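Thymidylate synthase thyX (Helicobacter pylori, PDB 3N3Y) probably catalyses the reductive methylation of dUMP to dTMP as an FAD-dependent homotetramer, with methylenetetrahydrofolate as carbon donor and NADPH as reductant. Local coordinates at residues A172-S184 and G204-H216. Sequence-based numbering, arbitrary orientation.
Sequences ARSLQNLLTLRSS and GEHQYLFEDCLKH. With FAD (flavin-adenine dinucleotide), chain K.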
loop_
_atom_site.group_PDB
_atom_site.type_symbol
_atom_site.label_atom_id
_atom_site.label_comp_id
_atom_site.label_asym_id
_atom_site.label_seq_id
_atom_site.Cartn_x
_atom_site.Cartn_y
_atom_site.Cartn_z
ATOM N N ALA A 172 2.645 9.107 -10.513
ATOM C CA ALA A 172 2.395 8.918 -11.958
ATOM C C ALA A 172 2.031 7.499 -12.344
ATOM O O ALA A 172 1.241 7.291 -13.249
ATOM C CB ALA A 172 3.569 9.391 -12.782
ATOM N N ARG A 173 2.597 6.516 -11.660
ATOM C CA ARG A 173 2.258 5.131 -11.932
ATOM C C ARG A 173 0.817 4.806 -11.526
ATOM O O ARG A 173 0.098 4.095 -12.230
ATOM C CB ARG A 173 3.219 4.215 -11.200
ATOM C CG ARG A 173 2.998 2.735 -11.460
ATOM C CD ARG A 173 3.997 1.907 -10.652
ATOM N NE ARG A 173 4.029 0.524 -11.103
ATOM C CZ ARG A 173 4.521 -0.490 -10.397
ATOM N NH1 ARG A 173 5.018 -0.279 -9.181
ATOM N NH2 ARG A 173 4.505 -1.720 -10.905
ATOM N N SER A 174 0.398 5.308 -10.374
ATOM C CA SER A 174 -0.971 5.081 -9.931
ATOM C C SER A 174 -1.928 5.888 -10.796
ATOM O O SER A 174 -2.996 5.406 -11.165
ATOM C CB SER A 174 -1.147 5.455 -8.462
ATOM O OG SER A 174 -2.405 5.001 -8.000
ATOM N N LEU A 175 -1.534 7.110 -11.131
ATOM C CA LEU A 175 -2.350 7.943 -12.015
ATOM C C LEU A 175 -2.588 7.262 -13.355
ATOM O O LEU A 175 -3.690 7.340 -13.890
ATOM C CB LEU A 175 -1.746 9.334 -12.220
ATOM C CG LEU A 175 -2.578 10.312 -13.054
ATOM C CD1 LEU A 175 -4.014 10.458 -12.519
ATOM C CD2 LEU A 175 -1.895 11.662 -13.080
ATOM N N GLN A 176 -1.581 6.566 -13.883
ATOM C CA GLN A 176 -1.789 5.840 -15.141
ATOM C C GLN A 176 -2.884 4.799 -14.992
ATOM O O GLN A 176 -3.734 4.682 -15.862
ATOM C CB GLN A 176 -0.518 5.146 -15.638
ATOM C CG GLN A 176 0.540 6.077 -16.181
ATOM C CD GLN A 176 1.714 5.309 -16.787
ATOM O OE1 GLN A 176 2.388 5.794 -17.699
ATOM N NE2 GLN A 176 1.951 4.104 -16.290
ATOM N N ASN A 177 -2.818 4.015 -13.911
ATOM C CA ASN A 177 -3.821 3.002 -13.599
ATOM C C ASN A 177 -5.223 3.645 -13.536
ATOM O O ASN A 177 -6.128 3.239 -14.250
ATOM C CB ASN A 177 -3.457 2.274 -12.280
ATOM C CG ASN A 177 -4.441 1.127 -11.919
ATOM O OD1 ASN A 177 -4.687 0.213 -12.715
ATOM N ND2 ASN A 177 -4.997 1.187 -10.709
ATOM N N LEU A 178 -5.373 4.669 -12.699
ATOM C CA LEU A 178 -6.613 5.427 -12.594
ATOM C C LEU A 178 -7.174 5.832 -13.967
ATOM O O LEU A 178 -8.336 5.543 -14.272
ATOM C CB LEU A 178 -6.411 6.671 -11.721
ATOM C CG LEU A 178 -7.653 7.532 -11.444
ATOM C CD1 LEU A 178 -8.780 6.672 -10.902
ATOM C CD2 LEU A 178 -7.346 8.664 -10.459
ATOM N N LEU A 179 -6.349 6.491 -14.784
ATOM C CA LEU A 179 -6.784 6.984 -16.088
ATOM C C LEU A 179 -7.259 5.862 -16.989
ATOM O O LEU A 179 -8.269 6.001 -17.676
ATOM C CB LEU A 179 -5.690 7.776 -16.784
ATOM C CG LEU A 179 -5.266 9.069 -16.091
ATOM C CD1 LEU A 179 -4.227 9.791 -16.927
ATOM C CD2 LEU A 179 -6.453 9.963 -15.848
ATOM N N THR A 180 -6.554 4.741 -16.964
ATOM C CA THR A 180 -6.951 3.586 -17.759
ATOM C C THR A 180 -8.310 3.008 -17.339
ATOM O O THR A 180 -9.190 2.808 -18.175
ATOM C CB THR A 180 -5.883 2.487 -17.691
ATOM O OG1 THR A 180 -4.644 3.025 -18.150
ATOM C CG2 THR A 180 -6.265 1.286 -18.558
ATOM N N LEU A 181 -8.473 2.734 -16.046
ATOM C CA LEU A 181 -9.710 2.132 -15.531
ATOM C C LEU A 181 -10.937 3.050 -15.688
ATOM O O LEU A 181 -12.036 2.579 -15.961
ATOM C CB LEU A 181 -9.544 1.730 -14.052
ATOM C CG LEU A 181 -8.692 0.497 -13.707
ATOM C CD1 LEU A 181 -8.244 0.498 -12.258
ATOM C CD2 LEU A 181 -9.431 -0.798 -14.023
ATOM N N ARG A 182 -10.746 4.355 -15.520
ATOM C CA ARG A 182 -11.874 5.270 -15.405
ATOM C C ARG A 182 -12.214 6.032 -16.691
ATOM O O ARG A 182 -13.253 6.672 -16.756
ATOM C CB ARG A 182 -11.671 6.243 -14.235
ATOM C CG ARG A 182 -11.466 5.545 -12.890
ATOM C CD ARG A 182 -12.669 4.681 -12.530
ATOM N NE ARG A 182 -12.538 4.107 -11.197
ATOM C CZ ARG A 182 -13.485 3.400 -10.574
ATOM N NH1 ARG A 182 -14.655 3.183 -11.157
ATOM N NH2 ARG A 182 -13.259 2.909 -9.361
ATOM N N SER A 183 -11.350 5.954 -17.700
ATOM C CA SER A 183 -11.630 6.535 -19.006
ATOM C C SER A 183 -12.259 5.479 -19.915
ATOM O O SER A 183 -12.636 5.761 -21.054
ATOM C CB SER A 183 -10.354 7.101 -19.651
ATOM O OG SER A 183 -9.482 6.062 -20.079
ATOM N N SER A 184 -12.354 4.258 -19.404
ATOM C CA SER A 184 -12.975 3.158 -20.132
ATOM C C SER A 184 -14.476 3.374 -20.378
ATOM O O SER A 184 -15.133 4.148 -19.663
ATOM C CB SER A 184 -12.793 1.879 -19.338
ATOM O OG SER A 184 -13.877 1.013 -19.570
ATOM N N GLY A 204 1.398 20.448 -19.546
ATOM C CA GLY A 204 1.550 19.911 -20.891
ATOM C C GLY A 204 2.821 19.090 -21.073
ATOM O O GLY A 204 2.836 18.102 -21.810
ATOM N N GLU A 205 3.886 19.497 -20.386
ATOM C CA GLU A 205 5.181 18.828 -20.516
ATOM C C GLU A 205 5.170 17.388 -19.986
ATOM O O GLU A 205 5.973 16.563 -20.430
ATOM C CB GLU A 205 6.293 19.662 -19.867
ATOM C CG GLU A 205 7.189 18.887 -18.898
ATOM C CD GLU A 205 8.680 19.002 -19.239
ATOM O OE1 GLU A 205 9.503 19.188 -18.302
ATOM O OE2 GLU A 205 9.027 18.906 -20.443
ATOM N N HIS A 206 4.252 17.086 -19.058
ATOM C CA HIS A 206 4.101 15.720 -18.536
ATOM C C HIS A 206 3.037 14.901 -19.285
ATOM O O HIS A 206 2.967 13.680 -19.143
ATOM C CB HIS A 206 3.714 15.729 -17.056
ATOM C CG HIS A 206 4.799 16.167 -16.121
ATOM N ND1 HIS A 206 5.523 17.327 -16.298
ATOM C CD2 HIS A 206 5.228 15.632 -14.951
ATOM C CE1 HIS A 206 6.368 17.476 -15.293
ATOM N NE2 HIS A 206 6.209 16.461 -14.462
ATOM N N GLN A 207 2.187 15.567 -20.060
ATOM C CA GLN A 207 1.020 14.871 -20.605
ATOM C C GLN A 207 1.339 13.699 -21.535
ATOM O O GLN A 207 0.511 12.814 -21.709
ATOM C CB GLN A 207 0.032 15.845 -21.246
ATOM C CG GLN A 207 -0.892 16.526 -20.239
ATOM C CD GLN A 207 -1.905 17.424 -20.916
ATOM O OE1 GLN A 207 -2.093 17.354 -22.129
ATOM N NE2 GLN A 207 -2.566 18.271 -20.136
ATOM N N TYR A 208 2.544 13.659 -22.098
ATOM C CA TYR A 208 2.893 12.564 -23.008
ATOM C C TYR A 208 3.020 11.209 -22.318
ATOM O O TYR A 208 2.920 10.166 -22.964
ATOM C CB TYR A 208 4.179 12.873 -23.764
ATOM C CG TYR A 208 5.410 12.817 -22.902
ATOM C CD1 TYR A 208 5.646 13.796 -21.942
ATOM C CD2 TYR A 208 6.348 11.797 -23.054
ATOM C CE1 TYR A 208 6.770 13.759 -21.155
ATOM C CE2 TYR A 208 7.481 11.753 -22.272
ATOM C CZ TYR A 208 7.685 12.738 -21.321
ATOM O OH TYR A 208 8.801 12.721 -20.526
ATOM N N LEU A 209 3.241 11.221 -21.008
ATOM C CA LEU A 209 3.398 9.975 -20.260
ATOM C C LEU A 209 2.064 9.276 -20.106
ATOM O O LEU A 209 2.007 8.063 -19.937
ATOM C CB LEU A 209 3.990 10.237 -18.868
ATOM C CG LEU A 209 5.351 10.920 -18.855
ATOM C CD1 LEU A 209 5.734 11.259 -17.431
ATOM C CD2 LEU A 209 6.395 10.030 -19.505
ATOM N N PHE A 210 0.992 10.061 -20.169
ATOM C CA PHE A 210 -0.340 9.572 -19.857
ATOM C C PHE A 210 -1.233 9.519 -21.076
ATOM O O PHE A 210 -2.274 8.870 -21.047
ATOM C CB PHE A 210 -0.987 10.462 -18.794
ATOM C CG PHE A 210 -0.177 10.579 -17.544
ATOM C CD1 PHE A 210 -0.227 9.581 -16.579
ATOM C CD2 PHE A 210 0.651 11.672 -17.338
ATOM C CE1 PHE A 210 0.532 9.671 -15.417
ATOM C CE2 PHE A 210 1.415 11.779 -16.174
ATOM C CZ PHE A 210 1.355 10.768 -15.211
ATOM N N GLU A 211 -0.822 10.198 -22.144
ATOM C CA GLU A 211 -1.688 10.396 -23.308
ATOM C C GLU A 211 -2.419 9.124 -23.755
ATOM O O GLU A 211 -3.592 9.174 -24.142
ATOM C CB GLU A 211 -0.894 11.000 -24.474
ATOM C CG GLU A 211 0.341 10.195 -24.860
ATOM C CD GLU A 211 1.262 10.944 -25.823
ATOM O OE1 GLU A 211 2.511 10.793 -25.700
ATOM O OE2 GLU A 211 0.738 11.683 -26.694
ATOM N N ASP A 212 -1.730 7.989 -23.677
ATOM C CA ASP A 212 -2.231 6.736 -24.242
ATOM C C ASP A 212 -3.086 5.887 -23.284
ATOM O O ASP A 212 -3.721 4.918 -23.711
ATOM C CB ASP A 212 -1.063 5.915 -24.803
ATOM C CG ASP A 212 -0.167 6.735 -25.731
ATOM O OD1 ASP A 212 -0.703 7.445 -26.615
ATOM O OD2 ASP A 212 1.074 6.676 -25.572
ATOM N N CYS A 213 -3.091 6.242 -21.997
ATOM C CA CYS A 213 -4.000 5.618 -21.024
ATOM C C CYS A 213 -5.461 5.805 -21.441
ATOM O O CYS A 213 -6.274 4.884 -21.323
ATOM C CB CYS A 213 -3.810 6.214 -19.617
ATOM S SG CYS A 213 -2.182 5.972 -18.854
ATOM N N LEU A 214 -5.766 7.006 -21.928
ATOM C CA LEU A 214 -7.118 7.401 -22.324
ATOM C C LEU A 214 -7.557 6.764 -23.644
ATOM O O LEU A 214 -8.736 6.815 -24.007
ATOM C CB LEU A 214 -7.195 8.923 -22.452
ATOM C CG LEU A 214 -6.735 9.740 -21.245
ATOM C CD1 LEU A 214 -6.779 11.230 -21.568
ATOM C CD2 LEU A 214 -7.599 9.428 -20.043
ATOM N N LYS A 215 -6.599 6.184 -24.365
ATOM C CA LYS A 215 -6.885 5.489 -25.617
ATOM C C LYS A 215 -7.461 4.101 -25.343
ATOM O O LYS A 215 -6.838 3.274 -24.661
ATOM C CB LYS A 215 -5.619 5.364 -26.477
ATOM C CG LYS A 215 -5.034 6.692 -26.949
ATOM C CD LYS A 215 -3.779 6.483 -27.790
ATOM C CE LYS A 215 -3.209 7.815 -28.279
ATOM N NZ LYS A 215 -1.902 7.664 -28.997
ATOM N N HIS A 216 -8.655 3.850 -25.872
ATOM C CA HIS A 216 -9.295 2.545 -25.741
ATOM C C HIS A 216 -9.807 2.074 -27.107
ATOM O O HIS A 216 -10.109 2.891 -27.985
ATOM C CB HIS A 216 -10.441 2.590 -24.713
ATOM C CG HIS A 216 -9.999 2.897 -23.311
ATOM N ND1 HIS A 216 -9.418 1.955 -22.487
ATOM C CD2 HIS A 216 -10.068 4.039 -22.583
ATOM C CE1 HIS A 216 -9.144 2.503 -21.316
ATOM N NE2 HIS A 216 -9.528 3.767 -21.347
ATOM O OXT HIS A 216 -9.927 0.871 -27.365
HETATM P PA FAD K . 4.715 -4.556 -5.525
HETATM O O1A FAD K . 4.387 -5.814 -4.749
HETATM O O2A FAD K . 5.622 -3.600 -4.783
HETATM O O5B FAD K . 3.359 -3.800 -5.897
HETATM C C5B FAD K . 2.275 -4.528 -6.429
HETATM C C4B FAD K . 1.483 -3.567 -7.296
HETATM O O4B FAD K . 0.989 -2.523 -6.476
HETATM C C3B FAD K . 2.386 -2.901 -8.336
HETATM O O3B FAD K . 2.399 -3.613 -9.551
HETATM C C2B FAD K . 1.794 -1.515 -8.471
HETATM O O2B FAD K . 0.693 -1.564 -9.343
HETATM C C1B FAD K . 1.185 -1.274 -7.108
HETATM N N9A FAD K . 1.971 -0.400 -6.221
HETATM C C8A FAD K . 2.589 -0.751 -5.046
HETATM N N7A FAD K . 3.163 0.358 -4.529
HETATM C C5A FAD K . 2.920 1.401 -5.364
HETATM C C6A FAD K . 3.277 2.746 -5.334
HETATM N N6A FAD K . 3.830 3.273 -4.244
HETATM N N1A FAD K . 2.865 3.575 -6.354
HETATM C C2A FAD K . 2.121 3.080 -7.401
HETATM N N3A FAD K . 1.783 1.750 -7.432
HETATM C C4A FAD K . 2.169 0.936 -6.427
HETATM N N1 FAD K . 14.505 -2.186 -9.038
HETATM C C2 FAD K . 15.523 -1.251 -9.016
HETATM O O2 FAD K . 15.520 -0.350 -8.197
HETATM N N3 FAD K . 16.558 -1.320 -9.922
HETATM C C4 FAD K . 16.597 -2.324 -10.861
HETATM O O4 FAD K . 17.527 -2.352 -11.654
HETATM C C4X FAD K . 15.585 -3.283 -10.899
HETATM N N5 FAD K . 15.620 -4.295 -11.844
HETATM C C5X FAD K . 14.608 -5.238 -11.849
HETATM C C6 FAD K . 14.637 -6.261 -12.787
HETATM C C7 FAD K . 13.633 -7.217 -12.815
HETATM C C7M FAD K . 13.684 -8.319 -13.836
HETATM C C8 FAD K . 12.581 -7.145 -11.897
HETATM C C8M FAD K . 11.490 -8.176 -11.931
HETATM C C9 FAD K . 12.535 -6.119 -10.954
HETATM C C9A FAD K . 13.548 -5.160 -10.927
HETATM N N10 FAD K . 13.517 -4.140 -9.990
HETATM C C10 FAD K . 14.534 -3.206 -9.977
HETATM C "C1'" FAD K . 12.420 -4.051 -8.956
HETATM C "C2'" FAD K . 11.116 -3.443 -9.458
HETATM O "O2'" FAD K . 11.338 -2.117 -9.897
HETATM C "C3'" FAD K . 10.049 -3.456 -8.355
HETATM O "O3'" FAD K . 10.418 -2.647 -7.259
HETATM C "C4'" FAD K . 9.718 -4.860 -7.854
HETATM O "O4'" FAD K . 9.642 -5.724 -8.956
HETATM C "C5'" FAD K . 8.331 -4.881 -7.248
HETATM O "O5'" FAD K . 7.412 -4.735 -8.325
HETATM P P FAD K . 5.940 -4.116 -8.091
HETATM O O1P FAD K . 5.100 -4.273 -9.339
HETATM O O2P FAD K . 6.078 -2.676 -7.682
HETATM O O3P FAD K . 5.306 -5.059 -6.946
#
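With CG of F210 placed beside its own backbone N (chi1 -56°), the end of the phenyl ring comes up against helix 172-182, while L175, its CG beside the carbonyl carbon, lays a methyl over that ring. CD2 of L175 stands 4.2 Å from the F210 centroid, 25° off the normal, which meets the criteria for a CH-pi contact. CB of A172 reaches F210 CZ at 3.6 Å, and the A172 carbonyl oxygen lies at the ring edge. Further along the helix, L179 CD1 packs on F210 CB, and L179 CB meets C213 CB at 3.7 Å. A172, L175 and L179 mark one face of the helix, a line S183 continues just beyond residue 182; against it the C-terminal tail of this ThyX chain runs with irregular, helix-like turns. Another face serves the FAD site, which three monomers of the tetramer form: R173 grips the pyrophosphate through NH1 to O2P (3.0 Å) and NH2 to O1P (3.1 Å), the first bond almost straight at 176°. E61 pairs with the same NH1, and R84 of a second subunit also bonds the FAD. Near the chain end, H216 NE2 donates to S183 OG at 2.6 Å, close to the imidazole plane; S183 OG in turn donates to L179 O at 2.7 Å. S184 CA sits over a face of the H216 imidazole, but H216 is poorly ordered, so both its contacts are less certain than those of F210.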